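D-alanyl transferase DltD (Enterococcus faecalis, PDB 6O93) probably transfers D-alanine during the D-alanylation of lipoteichoic acid in the Gram-positive cell wall. Local coordinates at residues K26-K31 against I87-D92; A120-L125 against F151-K156; Y128-N133 against S139-L144; R147-P152 against V159-L164. All blocks are in the same frame, centred on the assembly; numbering follows the deposited sequence.

Contact 1. Residues K26-K31 against I87-D92; sequences KGNVIK and IHSMGD
Lys31 and Ser89 make a buried polar contact between the start of helix 29-36 and the last turn of helix 80-90, beside the parallel sheet, near strand 40-44, of this DltD protein, a family of the SGNH hydrolase clan. The lysine crosses the gap with its chain nearly straight as far as CE, then bends at chi4 (-56°), and this last turn aims the ammonium both across the interface and back at its own segment. Lys31 NZ donates to Ser89 OG at 2.9 Å and to Gly27 O at 2.6 Å. The second bond lies in the carbonyl plane on a lone pair, with a C=O...N angle of 145°, so the ammonium ties the loop ahead of the helix to the helix's first turn. Asn28 brings its amide oxygen up to the serine: Asn28 OD1 is 3.3 Å from Ser89 CB and 2.7 Å from Lys31 NZ. A buried ammonium surrounded this closely by oxygens would be expected to keep its positive charge. Ser89 OG, tucked between its backbone N and carbonyl carbon (chi1 68°), is also hydrogen-bonded to Val86 O one turn back, which fixes the hydroxyl that receives the lysine. Apolar packing is slight, with Lys31 CE resting 4.2 Å from Met90 CG. Met90 leans on Phe44 of strand 40-44, while helix 124-132 closes another side, Gln126 NE2 bonding to Gly27 O. At the mouth of helix 29-36, Asp192 of helix 175-195 accepts the backbone N-H groups of Asn28 and Val29.

Contact 2. Residues A120-L125 against F151-K156; sequences AHYSQL and FPVVQK
Tyr122 lays its ring against Val153 and Val154 of the short helix 152-155, and the contact between the segments is entirely apolar. Val153 makes the broader touch. Its CG1 lies over one ring face, 3.9 Å from Tyr122 CG, while its other methyl, CG2, approaches Tyr122 CD2 at 3.8 Å. Val154 sits on that same side of the ring but farther along it, its CG2 reaching Tyr122 CE1 obliquely at 3.9 Å; the two side chains cross at about a right angle. Tyr122 CG stands anti to the backbone N (chi1 167°), and the ring lies along the following residues, with Gln124 N over one face and Val153 CG1 over the other.

Backbone hydrogen bonds shape the valine side. Phe151 O accepts from Val154 N at 3.1 Å and Gln155 N at 3.0 Å, winding the single turn that presents both valines.

Leu160 of helix 158-168 touches both Tyr122 and Val154, extending the apolar patch. The arrangement is that of a linker between helices 115-121 and 124-132 packed on a one-turn helix, the second of these helices opening with a classical serine N-cap in which Ser123 OG bonds to Gln126 N.

Contact 3. Residues Y128-N133 against S139-L144; sequences YQWLAN and SGDQYL
Trp130 and Asp141 face each other from two consecutive helices, 124-132 and 139-148, whose segments here run in roughly opposite directions and meet through side chains with no bond between their backbones. This is a helix-loop-helix pairing in the helical part of the DltD fold, and one indole carries nearly all of it. Trp130 CG lies anti to the backbone N (chi1 157°), which extends the ring system across the gap with its nitrogen-bearing edge leading. Trp130 NE1 donates to Asp141 OD1 at 2.9 Å in a fairly straight bond, with an N-H...O angle of 161°. The oxygen lies close to the indole plane, yet the N-H meets the carboxylate from above its plane, the two planes being 37° apart. Asp141 OD2 has a hydrogen bond of its own nearby in the chain, so both oxygens are engaged. Placed in the first turn of helix 139-148, the buried carboxylate is probably stabilised as the anion by the helix dipole.

The six-membered ring is held by apolar neighbours. Leu131 CD2 lies 3.6 Å above one face toward the rim, and Leu144 CD1 hangs over the opposite face. Leu144 also brings its CB to 3.9 Å from Trp130 CH2, obliquely to the ring. Beyond the two segments, His88 of helix 80-90 meets the indole edge-to-face. The backbone of the aspartate takes part as well: Asp141 O sits in the ring plane at the indole edge, 3.7 Å from Trp130 CZ2.

Contact 4. Residues R147-P152 against V159-L164; sequences RLTKFP and VLMETL
Thr149 and Leu148 pack on Met161 and Leu164, with no hydrogen bond crossing between the turn and the helix. The apolar part centres on the threonine methyl: Thr149 CG2 lies 3.7 Å from Leu164 CB and just as close to Leu164 CD1, the two side chains sliding past each other in opposite directions. Met161 comes in at about a right angle to this, folded at chi2 (-67°) and chi3 (-72°) so that its thioether curls back over the threonine; Met161 SD is 3.9 Å from Thr149 CG2. Leu164 CD1 also reaches Leu148 CB at 3.7 Å, one methyl thus serving two neighbours.

The polar bonds do not cross between segments. Thr149 OG1 turns away from this apolar patch to bond with Gln146 O. Phe151 N bonds to Leu148 O at 3.2 Å, closing the type I turn that presents the threonine. In the helix, Val159 O accepts both Thr163 N and, at 2.9 Å, Thr163 OG1, from opposite faces of the carbonyl plane.

Around the contact, Trp130 of helix 124-132 backs both Leu148 and Leu164. Val154 of helix 152-155 fills in against Met161 and Leu164, and Thr163 leans on Phe181 of helix 175-195.

In the fold
Contacts 1 and 3 are buried, contacts 2 and 4 partly so; contact 1 lies nearest the chain's centre, about 14 Å between centres, and contact 4 farthest, at about 23 Å. The chemistry follows burial: each buried contact centres on a polar bond, an ammonium to a hydroxyl or an indole to a carboxylate, while contacts 2 and 4 are held by methyl groups and a ring. Helix 124-132 serves contacts 2 and 3, helix 139-148 contacts 3 and 4, and Phe151 and Pro152 belong to both 2 and 4. Contact 1 joins the group through Lys26 O to Ser123 OG, 2.7 Å, and Asn28 ND2 to Gln129 OE1, 3.2 Å; it does not touch contact 4.

Contact 1. Residues K26-K31 against I87-D92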
loop_
_atom_site.group_PDB
_atom_site.type_symbol
_atom_site.label_atom_id
_atom_site.label_comp_id
_atom_site.label_asym_id
_atom_site.label_seq_id
_atom_site.Cartn_x
_atom_site.Cartn_y
_atom_site.Cartn_z
ATOM N N LYS A 26 -6.676 8.982 5.716
ATOM C CA LYS A 26 -6.217 10.359 5.855
ATOM C C LYS A 26 -6.229 10.855 7.295
ATOM O O LYS A 26 -5.649 11.913 7.570
ATOM C CB LYS A 26 -7.084 11.298 5.013
ATOM C CG LYS A 26 -7.098 10.996 3.531
ATOM C CD LYS A 26 -8.008 11.964 2.788
ATOM C CE LYS A 26 -8.509 11.363 1.485
ATOM N NZ LYS A 26 -9.117 12.383 0.589
ATOM N N GLY A 27 -6.881 10.139 8.209
ATOM C CA GLY A 27 -6.974 10.551 9.592
ATOM C C GLY A 27 -5.871 9.955 10.444
ATOM O O GLY A 27 -4.920 9.345 9.953
ATOM N N ASN A 28 -6.013 10.143 11.756
ATOM C CA ASN A 28 -5.053 9.624 12.726
ATOM C C ASN A 28 -5.693 8.787 13.822
ATOM O O ASN A 28 -5.154 7.734 14.168
ATOM C CB ASN A 28 -4.273 10.785 13.369
ATOM C CG ASN A 28 -3.075 11.213 12.544
ATOM O OD1 ASN A 28 -2.601 10.471 11.682
ATOM N ND2 ASN A 28 -2.570 12.411 12.816
ATOM N N VAL A 29 -6.830 9.223 14.370
ATOM C CA VAL A 29 -7.377 8.603 15.578
ATOM C C VAL A 29 -7.525 7.097 15.394
ATOM O O VAL A 29 -6.971 6.298 16.158
ATOM C CB VAL A 29 -8.720 9.250 15.957
ATOM C CG1 VAL A 29 -9.349 8.516 17.132
ATOM C CG2 VAL A 29 -8.527 10.722 16.291
ATOM N N ILE A 30 -8.281 6.685 14.375
ATOM C CA ILE A 30 -8.675 5.283 14.269
ATOM C C ILE A 30 -7.489 4.416 13.863
ATOM O O ILE A 30 -7.189 3.406 14.513
ATOM C CB ILE A 30 -9.853 5.130 13.291
ATOM C CG1 ILE A 30 -11.115 5.747 13.902
ATOM C CG2 ILE A 30 -10.076 3.659 12.959
ATOM C CD1 ILE A 30 -12.279 5.865 12.939
ATOM N N LYS A 31 -6.794 4.786 12.784
ATOM C CA LYS A 31 -5.722 3.926 12.290
ATOM C C LYS A 31 -4.569 3.853 13.285
ATOM O O LYS A 31 -3.978 2.783 13.476
ATOM C CB LYS A 31 -5.234 4.413 10.922
ATOM C CG LYS A 31 -4.173 5.500 10.960
ATOM C CD LYS A 31 -3.901 6.041 9.565
ATOM C CE LYS A 31 -2.649 6.905 9.531
ATOM N NZ LYS A 31 -2.713 8.032 10.495
ATOM N N ILE A 87 2.544 6.397 7.179
ATOM C CA ILE A 87 3.435 5.751 8.140
ATOM C C ILE A 87 3.958 6.767 9.145
ATOM O O ILE A 87 3.930 6.540 10.360
ATOM C CB ILE A 87 4.590 5.046 7.405
ATOM C CG1 ILE A 87 4.053 3.893 6.557
ATOM C CG2 ILE A 87 5.628 4.550 8.401
ATOM C CD1 ILE A 87 5.027 3.397 5.506
ATOM N N HIS A 88 4.450 7.906 8.650
ATOM C CA HIS A 88 4.991 8.924 9.545
ATOM C C HIS A 88 3.948 9.384 10.555
ATOM O O HIS A 88 4.266 9.613 11.728
ATOM C CB HIS A 88 5.510 10.114 8.737
ATOM C CG HIS A 88 6.086 11.206 9.582
ATOM N ND1 HIS A 88 7.418 11.249 9.938
ATOM C CD2 HIS A 88 5.509 12.287 10.157
ATOM C CE1 HIS A 88 7.637 12.314 10.688
ATOM N NE2 HIS A 88 6.495 12.960 10.837
ATOM N N SER A 89 2.693 9.521 10.121
ATOM C CA SER A 89 1.648 10.024 11.004
ATOM C C SER A 89 1.307 9.047 12.119
ATOM O O SER A 89 0.693 9.452 13.110
ATOM C CB SER A 89 0.387 10.345 10.200
ATOM O OG SER A 89 -0.213 9.166 9.698
ATOM N N MET A 90 1.688 7.774 11.983
ATOM C CA MET A 90 1.435 6.817 13.054
ATOM C C MET A 90 2.353 7.054 14.245
ATOM O O MET A 90 2.001 6.700 15.376
ATOM C CB MET A 90 1.600 5.390 12.533
ATOM C CG MET A 90 0.521 4.975 11.556
ATOM S SD MET A 90 0.753 3.309 10.921
ATOM C CE MET A 90 -0.746 3.118 9.962
ATOM N N GLY A 91 3.521 7.648 14.017
ATOM C CA GLY A 91 4.425 7.939 15.115
ATOM C C GLY A 91 4.815 6.681 15.863
ATOM O O GLY A 91 5.089 5.631 15.270
ATOM N N ASP A 92 4.834 6.781 17.193
ATOM C CA ASP A 92 5.216 5.648 18.025
ATOM C C ASP A 92 4.196 4.518 17.994
ATOM O O ASP A 92 4.485 3.439 18.518
ATOM C CB ASP A 92 5.431 6.113 19.466
ATOM C CG ASP A 92 6.622 7.043 19.606
ATOM O OD1 ASP A 92 7.610 6.862 18.863
ATOM O OD2 ASP A 92 6.570 7.955 20.458
#

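Contact 2. Residues A120-L125 against F151-K156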
loop_
_atom_site.group_PDB
_atom_site.type_symbol
_atom_site.label_atom_id
_atom_site.label_comp_id
_atom_site.label_asym_id
_atom_site.label_seq_id
_atom_site.Cartn_x
_atom_site.Cartn_y
_atom_site.Cartn_z
ATOM N N ALA A 120 -6.067 13.190 -4.601
ATOM C CA ALA A 120 -7.278 12.579 -4.066
ATOM C C ALA A 120 -7.066 12.008 -2.672
ATOM O O ALA A 120 -8.034 11.876 -1.919
ATOM C CB ALA A 120 -7.777 11.478 -5.003
ATOM N N HIS A 121 -5.827 11.678 -2.308
ATOM C CA HIS A 121 -5.531 11.068 -1.017
ATOM C C HIS A 121 -4.653 11.949 -0.138
ATOM O O HIS A 121 -4.192 11.494 0.918
ATOM C CB HIS A 121 -4.870 9.705 -1.231
ATOM C CG HIS A 121 -5.683 8.785 -2.084
ATOM N ND1 HIS A 121 -5.448 8.618 -3.432
ATOM C CD2 HIS A 121 -6.754 8.012 -1.790
ATOM C CE1 HIS A 121 -6.328 7.767 -3.927
ATOM N NE2 HIS A 121 -7.132 7.384 -2.951
ATOM N N TYR A 122 -4.415 13.194 -0.537
ATOM C CA TYR A 122 -3.585 14.091 0.251
ATOM C C TYR A 122 -4.237 14.377 1.597
ATOM O O TYR A 122 -5.407 14.765 1.667
ATOM C CB TYR A 122 -3.355 15.388 -0.523
ATOM C CG TYR A 122 -2.763 16.510 0.296
ATOM C CD1 TYR A 122 -1.428 16.492 0.678
ATOM C CD2 TYR A 122 -3.538 17.598 0.674
ATOM C CE1 TYR A 122 -0.883 17.521 1.421
ATOM C CE2 TYR A 122 -3.004 18.632 1.413
ATOM C CZ TYR A 122 -1.677 18.590 1.784
ATOM O OH TYR A 122 -1.140 19.617 2.522
ATOM N N SER A 123 -3.473 14.183 2.669
ATOM C CA SER A 123 -3.936 14.427 4.032
ATOM C C SER A 123 -3.287 15.706 4.548
ATOM O O SER A 123 -2.087 15.724 4.846
ATOM C CB SER A 123 -3.606 13.244 4.941
ATOM O OG SER A 123 -3.967 13.520 6.285
ATOM N N GLN A 124 -4.078 16.773 4.656
ATOM C CA GLN A 124 -3.562 18.004 5.244
ATOM C C GLN A 124 -3.248 17.811 6.721
ATOM O O GLN A 124 -2.264 18.362 7.231
ATOM C CB GLN A 124 -4.563 19.139 5.049
ATOM C CG GLN A 124 -4.011 20.508 5.412
ATOM C CD GLN A 124 -4.999 21.626 5.143
ATOM O OE1 GLN A 124 -5.997 21.776 5.849
ATOM N NE2 GLN A 124 -4.727 22.418 4.115
ATOM N N LEU A 125 -4.072 17.028 7.423
ATOM C CA LEU A 125 -3.797 16.689 8.816
ATOM C C LEU A 125 -2.388 16.130 8.978
ATOM O O LEU A 125 -1.570 16.665 9.733
ATOM C CB LEU A 125 -4.836 15.676 9.312
ATOM C CG LEU A 125 -4.582 15.047 10.688
ATOM C CD1 LEU A 125 -4.619 16.106 11.781
ATOM C CD2 LEU A 125 -5.592 13.944 10.970
ATOM N N PHE A 151 3.089 18.934 -6.707
ATOM C CA PHE A 151 1.695 18.565 -6.911
ATOM C C PHE A 151 0.764 19.760 -6.735
ATOM O O PHE A 151 0.951 20.564 -5.816
ATOM C CB PHE A 151 1.289 17.451 -5.941
ATOM C CG PHE A 151 2.024 16.169 -6.179
ATOM C CD1 PHE A 151 1.570 15.264 -7.123
ATOM C CD2 PHE A 151 3.186 15.884 -5.489
ATOM C CE1 PHE A 151 2.253 14.090 -7.358
ATOM C CE2 PHE A 151 3.872 14.712 -5.721
ATOM C CZ PHE A 151 3.406 13.816 -6.658
ATOM N N PRO A 152 -0.249 19.904 -7.600
ATOM C CA PRO A 152 -1.128 21.083 -7.493
ATOM C C PRO A 152 -1.838 21.203 -6.155
ATOM O O PRO A 152 -2.058 22.323 -5.682
ATOM C CB PRO A 152 -2.124 20.883 -8.645
ATOM C CG PRO A 152 -1.428 19.988 -9.607
ATOM C CD PRO A 152 -0.567 19.085 -8.783
ATOM N N VAL A 153 -2.219 20.086 -5.530
ATOM C CA VAL A 153 -2.960 20.177 -4.274
ATOM C C VAL A 153 -2.134 20.892 -3.215
ATOM O O VAL A 153 -2.686 21.528 -2.308
ATOM C CB VAL A 153 -3.394 18.778 -3.799
ATOM C CG1 VAL A 153 -2.199 17.994 -3.275
ATOM C CG2 VAL A 153 -4.476 18.898 -2.731
ATOM N N VAL A 154 -0.810 20.808 -3.314
ATOM C CA VAL A 154 0.088 21.480 -2.382
ATOM C C VAL A 154 0.429 22.888 -2.854
ATOM O O VAL A 154 0.564 23.804 -2.037
ATOM C CB VAL A 154 1.361 20.630 -2.195
ATOM C CG1 VAL A 154 2.436 21.421 -1.456
ATOM C CG2 VAL A 154 1.032 19.340 -1.453
ATOM N N GLN A 155 0.559 23.083 -4.169
ATOM C CA GLN A 155 0.999 24.373 -4.694
ATOM C C GLN A 155 0.009 25.486 -4.377
ATOM O O GLN A 155 0.398 26.657 -4.317
ATOM C CB GLN A 155 1.216 24.281 -6.203
ATOM C CG GLN A 155 2.393 23.398 -6.600
ATOM C CD GLN A 155 2.423 23.103 -8.086
ATOM O OE1 GLN A 155 1.520 23.494 -8.824
ATOM N NE2 GLN A 155 3.462 22.409 -8.532
ATOM N N LYS A 156 -1.264 25.154 -4.181
ATOM C CA LYS A 156 -2.252 26.168 -3.838
ATOM C C LYS A 156 -2.202 26.560 -2.366
ATOM O O LYS A 156 -2.934 27.468 -1.958
ATOM C CB LYS A 156 -3.654 25.671 -4.198
ATOM C CG LYS A 156 -4.105 24.462 -3.397
ATOM C CD LYS A 156 -5.442 23.939 -3.886
ATOM C CE LYS A 156 -5.980 22.862 -2.960
ATOM N NZ LYS A 156 -7.264 22.292 -3.451
#

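Contact 3. Residues Y128-N133 against S139-L144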
loop_
_atom_site.group_PDB
_atom_site.type_symbol
_atom_site.label_atom_id
_atom_site.label_comp_id
_atom_site.label_asym_id
_atom_site.label_seq_id
_atom_site.Cartn_x
_atom_site.Cartn_y
_atom_site.Cartn_z
ATOM N N TYR A 128 0.447 18.645 7.832
ATOM C CA TYR A 128 0.637 19.720 8.803
ATOM C C TYR A 128 1.228 19.193 10.107
ATOM O O TYR A 128 2.097 19.839 10.708
ATOM C CB TYR A 128 -0.692 20.427 9.076
ATOM C CG TYR A 128 -1.080 21.482 8.058
ATOM C CD1 TYR A 128 -0.498 21.525 6.797
ATOM C CD2 TYR A 128 -2.025 22.450 8.373
ATOM C CE1 TYR A 128 -0.855 22.498 5.878
ATOM C CE2 TYR A 128 -2.388 23.422 7.465
ATOM C CZ TYR A 128 -1.802 23.444 6.220
ATOM O OH TYR A 128 -2.167 24.417 5.321
ATOM N N GLN A 129 0.758 18.031 10.569
ATOM C CA GLN A 129 1.320 17.432 11.775
ATOM C C GLN A 129 2.814 17.177 11.611
ATOM O O GLN A 129 3.602 17.439 12.526
ATOM C CB GLN A 129 0.588 16.130 12.097
ATOM C CG GLN A 129 1.080 15.427 13.353
ATOM C CD GLN A 129 0.576 14.003 13.452
ATOM O OE1 GLN A 129 0.514 13.282 12.453
ATOM N NE2 GLN A 129 0.209 13.588 14.659
ATOM N N TRP A 130 3.216 16.663 10.448
ATOM C CA TRP A 130 4.627 16.390 10.193
ATOM C C TRP A 130 5.466 17.656 10.327
ATOM O O TRP A 130 6.523 17.650 10.970
ATOM C CB TRP A 130 4.774 15.759 8.805
ATOM C CG TRP A 130 6.125 15.896 8.165
ATOM C CD1 TRP A 130 7.318 15.444 8.653
ATOM C CD2 TRP A 130 6.414 16.502 6.897
ATOM N NE1 TRP A 130 8.333 15.741 7.771
ATOM C CE2 TRP A 130 7.804 16.390 6.686
ATOM C CE3 TRP A 130 5.633 17.132 5.922
ATOM C CZ2 TRP A 130 8.428 16.887 5.541
ATOM C CZ3 TRP A 130 6.256 17.626 4.786
ATOM C CH2 TRP A 130 7.639 17.499 4.605
ATOM N N LEU A 131 5.003 18.763 9.741
ATOM C CA LEU A 131 5.778 19.999 9.791
ATOM C C LEU A 131 5.731 20.646 11.169
ATOM O O LEU A 131 6.718 21.255 11.597
ATOM C CB LEU A 131 5.274 20.977 8.731
ATOM C CG LEU A 131 5.464 20.514 7.285
ATOM C CD1 LEU A 131 4.721 21.424 6.328
ATOM C CD2 LEU A 131 6.943 20.459 6.932
ATOM N N ALA A 132 4.609 20.518 11.881
ATOM C CA ALA A 132 4.490 21.147 13.192
ATOM C C ALA A 132 5.449 20.524 14.199
ATOM O O ALA A 132 5.992 21.225 15.061
ATOM C CB ALA A 132 3.049 21.045 13.694
ATOM N N ASN A 133 5.675 19.214 14.104
ATOM C CA ASN A 133 6.495 18.489 15.065
ATOM C C ASN A 133 7.939 18.328 14.612
ATOM O O ASN A 133 8.713 17.636 15.280
ATOM C CB ASN A 133 5.888 17.111 15.338
ATOM C CG ASN A 133 4.492 17.196 15.916
ATOM O OD1 ASN A 133 4.175 18.116 16.669
ATOM N ND2 ASN A 133 3.649 16.238 15.565
ATOM N N SER A 139 17.442 14.109 5.504
ATOM C CA SER A 139 17.368 14.072 4.047
ATOM C C SER A 139 15.989 13.624 3.582
ATOM O O SER A 139 15.472 14.122 2.574
ATOM C CB SER A 139 18.448 13.147 3.486
ATOM O OG SER A 139 19.729 13.743 3.586
ATOM N N GLY A 140 15.377 12.683 4.302
ATOM C CA GLY A 140 14.032 12.259 3.957
ATOM C C GLY A 140 13.031 13.397 4.015
ATOM O O GLY A 140 12.154 13.509 3.157
ATOM N N ASP A 141 13.148 14.257 5.030
ATOM C CA ASP A 141 12.259 15.410 5.125
ATOM C C ASP A 141 12.435 16.333 3.931
ATOM O O ASP A 141 11.457 16.893 3.416
ATOM C CB ASP A 141 12.521 16.172 6.423
ATOM C CG ASP A 141 12.119 15.386 7.649
ATOM O OD1 ASP A 141 11.047 14.750 7.622
ATOM O OD2 ASP A 141 12.878 15.401 8.637
ATOM N N GLN A 142 13.676 16.507 3.474
ATOM C CA GLN A 142 13.930 17.375 2.330
ATOM C C GLN A 142 13.425 16.744 1.041
ATOM O O GLN A 142 12.939 17.449 0.149
ATOM C CB GLN A 142 15.421 17.687 2.232
ATOM C CG GLN A 142 15.987 18.337 3.481
ATOM C CD GLN A 142 17.420 18.794 3.305
ATOM O OE1 GLN A 142 18.361 18.031 3.532
ATOM N NE2 GLN A 142 17.594 20.046 2.898
ATOM N N TYR A 143 13.532 15.418 0.917
ATOM C CA TYR A 143 12.988 14.757 -0.264
ATOM C C TYR A 143 11.469 14.869 -0.300
ATOM O O TYR A 143 10.886 15.145 -1.355
ATOM C CB TYR A 143 13.412 13.287 -0.306
ATOM C CG TYR A 143 12.799 12.553 -1.477
ATOM C CD1 TYR A 143 13.374 12.616 -2.738
ATOM C CD2 TYR A 143 11.628 11.820 -1.328
ATOM C CE1 TYR A 143 12.811 11.959 -3.816
ATOM C CE2 TYR A 143 11.057 11.162 -2.401
ATOM C CZ TYR A 143 11.654 11.236 -3.641
ATOM O OH TYR A 143 11.091 10.585 -4.712
ATOM N N LEU A 144 10.810 14.657 0.842
ATOM C CA LEU A 144 9.363 14.839 0.903
ATOM C C LEU A 144 8.978 16.255 0.497
ATOM O O LEU A 144 8.046 16.456 -0.290
ATOM C CB LEU A 144 8.851 14.535 2.310
ATOM C CG LEU A 144 8.747 13.066 2.710
ATOM C CD1 LEU A 144 8.398 12.956 4.183
ATOM C CD2 LEU A 144 7.708 12.352 1.859
#

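Contact 4. Residues R147-P152 against V159-L164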
loop_
_atom_site.group_PDB
_atom_site.type_symbol
_atom_site.label_atom_id
_atom_site.label_comp_id
_atom_site.label_asym_id
_atom_site.label_seq_id
_atom_site.Cartn_x
_atom_site.Cartn_y
_atom_site.Cartn_z
ATOM N N ARG A 147 9.265 16.726 -3.328
ATOM C CA ARG A 147 8.214 16.062 -4.092
ATOM C C ARG A 147 6.873 16.761 -3.914
ATOM O O ARG A 147 6.131 16.947 -4.884
ATOM C CB ARG A 147 8.108 14.593 -3.679
ATOM C CG ARG A 147 9.322 13.752 -4.036
ATOM C CD ARG A 147 9.390 13.435 -5.528
ATOM N NE ARG A 147 8.295 12.561 -5.949
ATOM C CZ ARG A 147 7.451 12.812 -6.948
ATOM N NH1 ARG A 147 7.557 13.915 -7.681
ATOM N NH2 ARG A 147 6.494 11.938 -7.227
ATOM N N LEU A 148 6.543 17.156 -2.682
ATOM C CA LEU A 148 5.231 17.738 -2.422
ATOM C C LEU A 148 5.021 19.022 -3.217
ATOM O O LEU A 148 3.906 19.297 -3.676
ATOM C CB LEU A 148 5.057 18.001 -0.927
ATOM C CG LEU A 148 4.925 16.775 -0.023
ATOM C CD1 LEU A 148 4.729 17.215 1.418
ATOM C CD2 LEU A 148 3.789 15.875 -0.467
ATOM N N THR A 149 6.076 19.821 -3.395
ATOM C CA THR A 149 5.947 21.057 -4.160
ATOM C C THR A 149 5.630 20.810 -5.627
ATOM O O THR A 149 5.326 21.769 -6.343
ATOM C CB THR A 149 7.225 21.897 -4.070
ATOM O OG1 THR A 149 8.327 21.172 -4.636
ATOM C CG2 THR A 149 7.532 22.260 -2.626
ATOM N N LYS A 150 5.697 19.566 -6.093
ATOM C CA LYS A 150 5.409 19.261 -7.486
ATOM C C LYS A 150 3.928 19.028 -7.755
ATOM O O LYS A 150 3.539 18.945 -8.924
ATOM C CB LYS A 150 6.201 18.024 -7.929
ATOM C CG LYS A 150 7.714 18.171 -7.807
ATOM C CD LYS A 150 8.255 19.246 -8.741
ATOM C CE LYS A 150 9.779 19.281 -8.736
ATOM N NZ LYS A 150 10.339 19.701 -7.418
ATOM N N PHE A 151 3.089 18.934 -6.707
ATOM C CA PHE A 151 1.695 18.565 -6.911
ATOM C C PHE A 151 0.764 19.760 -6.735
ATOM O O PHE A 151 0.951 20.564 -5.816
ATOM C CB PHE A 151 1.289 17.451 -5.941
ATOM C CG PHE A 151 2.024 16.169 -6.179
ATOM C CD1 PHE A 151 1.570 15.264 -7.123
ATOM C CD2 PHE A 151 3.186 15.884 -5.489
ATOM C CE1 PHE A 151 2.253 14.090 -7.358
ATOM C CE2 PHE A 151 3.872 14.712 -5.721
ATOM C CZ PHE A 151 3.406 13.816 -6.658
ATOM N N PRO A 152 -0.249 19.904 -7.600
ATOM C CA PRO A 152 -1.128 21.083 -7.493
ATOM C C PRO A 152 -1.838 21.203 -6.155
ATOM O O PRO A 152 -2.058 22.323 -5.682
ATOM C CB PRO A 152 -2.124 20.883 -8.645
ATOM C CG PRO A 152 -1.428 19.988 -9.607
ATOM C CD PRO A 152 -0.567 19.085 -8.783
ATOM N N VAL A 159 1.448 29.080 2.400
ATOM C CA VAL A 159 2.262 28.929 3.602
ATOM C C VAL A 159 2.999 27.597 3.572
ATOM O O VAL A 159 4.186 27.515 3.910
ATOM C CB VAL A 159 1.393 29.068 4.866
ATOM C CG1 VAL A 159 2.213 28.764 6.115
ATOM C CG2 VAL A 159 0.800 30.465 4.946
ATOM N N LEU A 160 2.307 26.534 3.157
ATOM C CA LEU A 160 2.956 25.238 3.011
ATOM C C LEU A 160 4.102 25.314 2.009
ATOM O O LEU A 160 5.218 24.860 2.287
ATOM C CB LEU A 160 1.928 24.191 2.583
ATOM C CG LEU A 160 2.437 22.758 2.399
ATOM C CD1 LEU A 160 3.168 22.281 3.636
ATOM C CD2 LEU A 160 1.281 21.828 2.075
ATOM N N MET A 161 3.844 25.899 0.835
ATOM C CA MET A 161 4.888 26.013 -0.179
ATOM C C MET A 161 6.087 26.785 0.352
ATOM O O MET A 161 7.239 26.416 0.094
ATOM C CB MET A 161 4.329 26.690 -1.432
ATOM C CG MET A 161 3.421 25.795 -2.262
ATOM S SD MET A 161 4.310 24.425 -3.030
ATOM C CE MET A 161 5.246 25.289 -4.290
ATOM N N GLU A 162 5.835 27.863 1.096
ATOM C CA GLU A 162 6.933 28.634 1.668
ATOM C C GLU A 162 7.706 27.810 2.689
ATOM O O GLU A 162 8.939 27.880 2.751
ATOM C CB GLU A 162 6.388 29.916 2.295
ATOM C CG GLU A 162 5.827 30.888 1.270
ATOM C CD GLU A 162 5.133 32.085 1.891
ATOM O OE1 GLU A 162 4.647 31.980 3.040
ATOM O OE2 GLU A 162 5.071 33.136 1.220
ATOM N N THR A 163 6.999 27.014 3.492
ATOM C CA THR A 163 7.671 26.156 4.461
ATOM C C THR A 163 8.499 25.081 3.765
ATOM O O THR A 163 9.637 24.809 4.165
ATOM C CB THR A 163 6.641 25.519 5.395
ATOM O OG1 THR A 163 5.894 26.546 6.059
ATOM C CG2 THR A 163 7.327 24.633 6.431
ATOM N N LEU A 164 7.948 24.460 2.721
ATOM C CA LEU A 164 8.685 23.417 2.014
ATOM C C LEU A 164 9.923 23.977 1.328
ATOM O O LEU A 164 10.921 23.262 1.167
ATOM C CB LEU A 164 7.776 22.728 0.995
ATOM C CG LEU A 164 6.554 22.015 1.579
ATOM C CD1 LEU A 164 5.747 21.354 0.477
ATOM C CD2 LEU A 164 6.969 20.997 2.633
#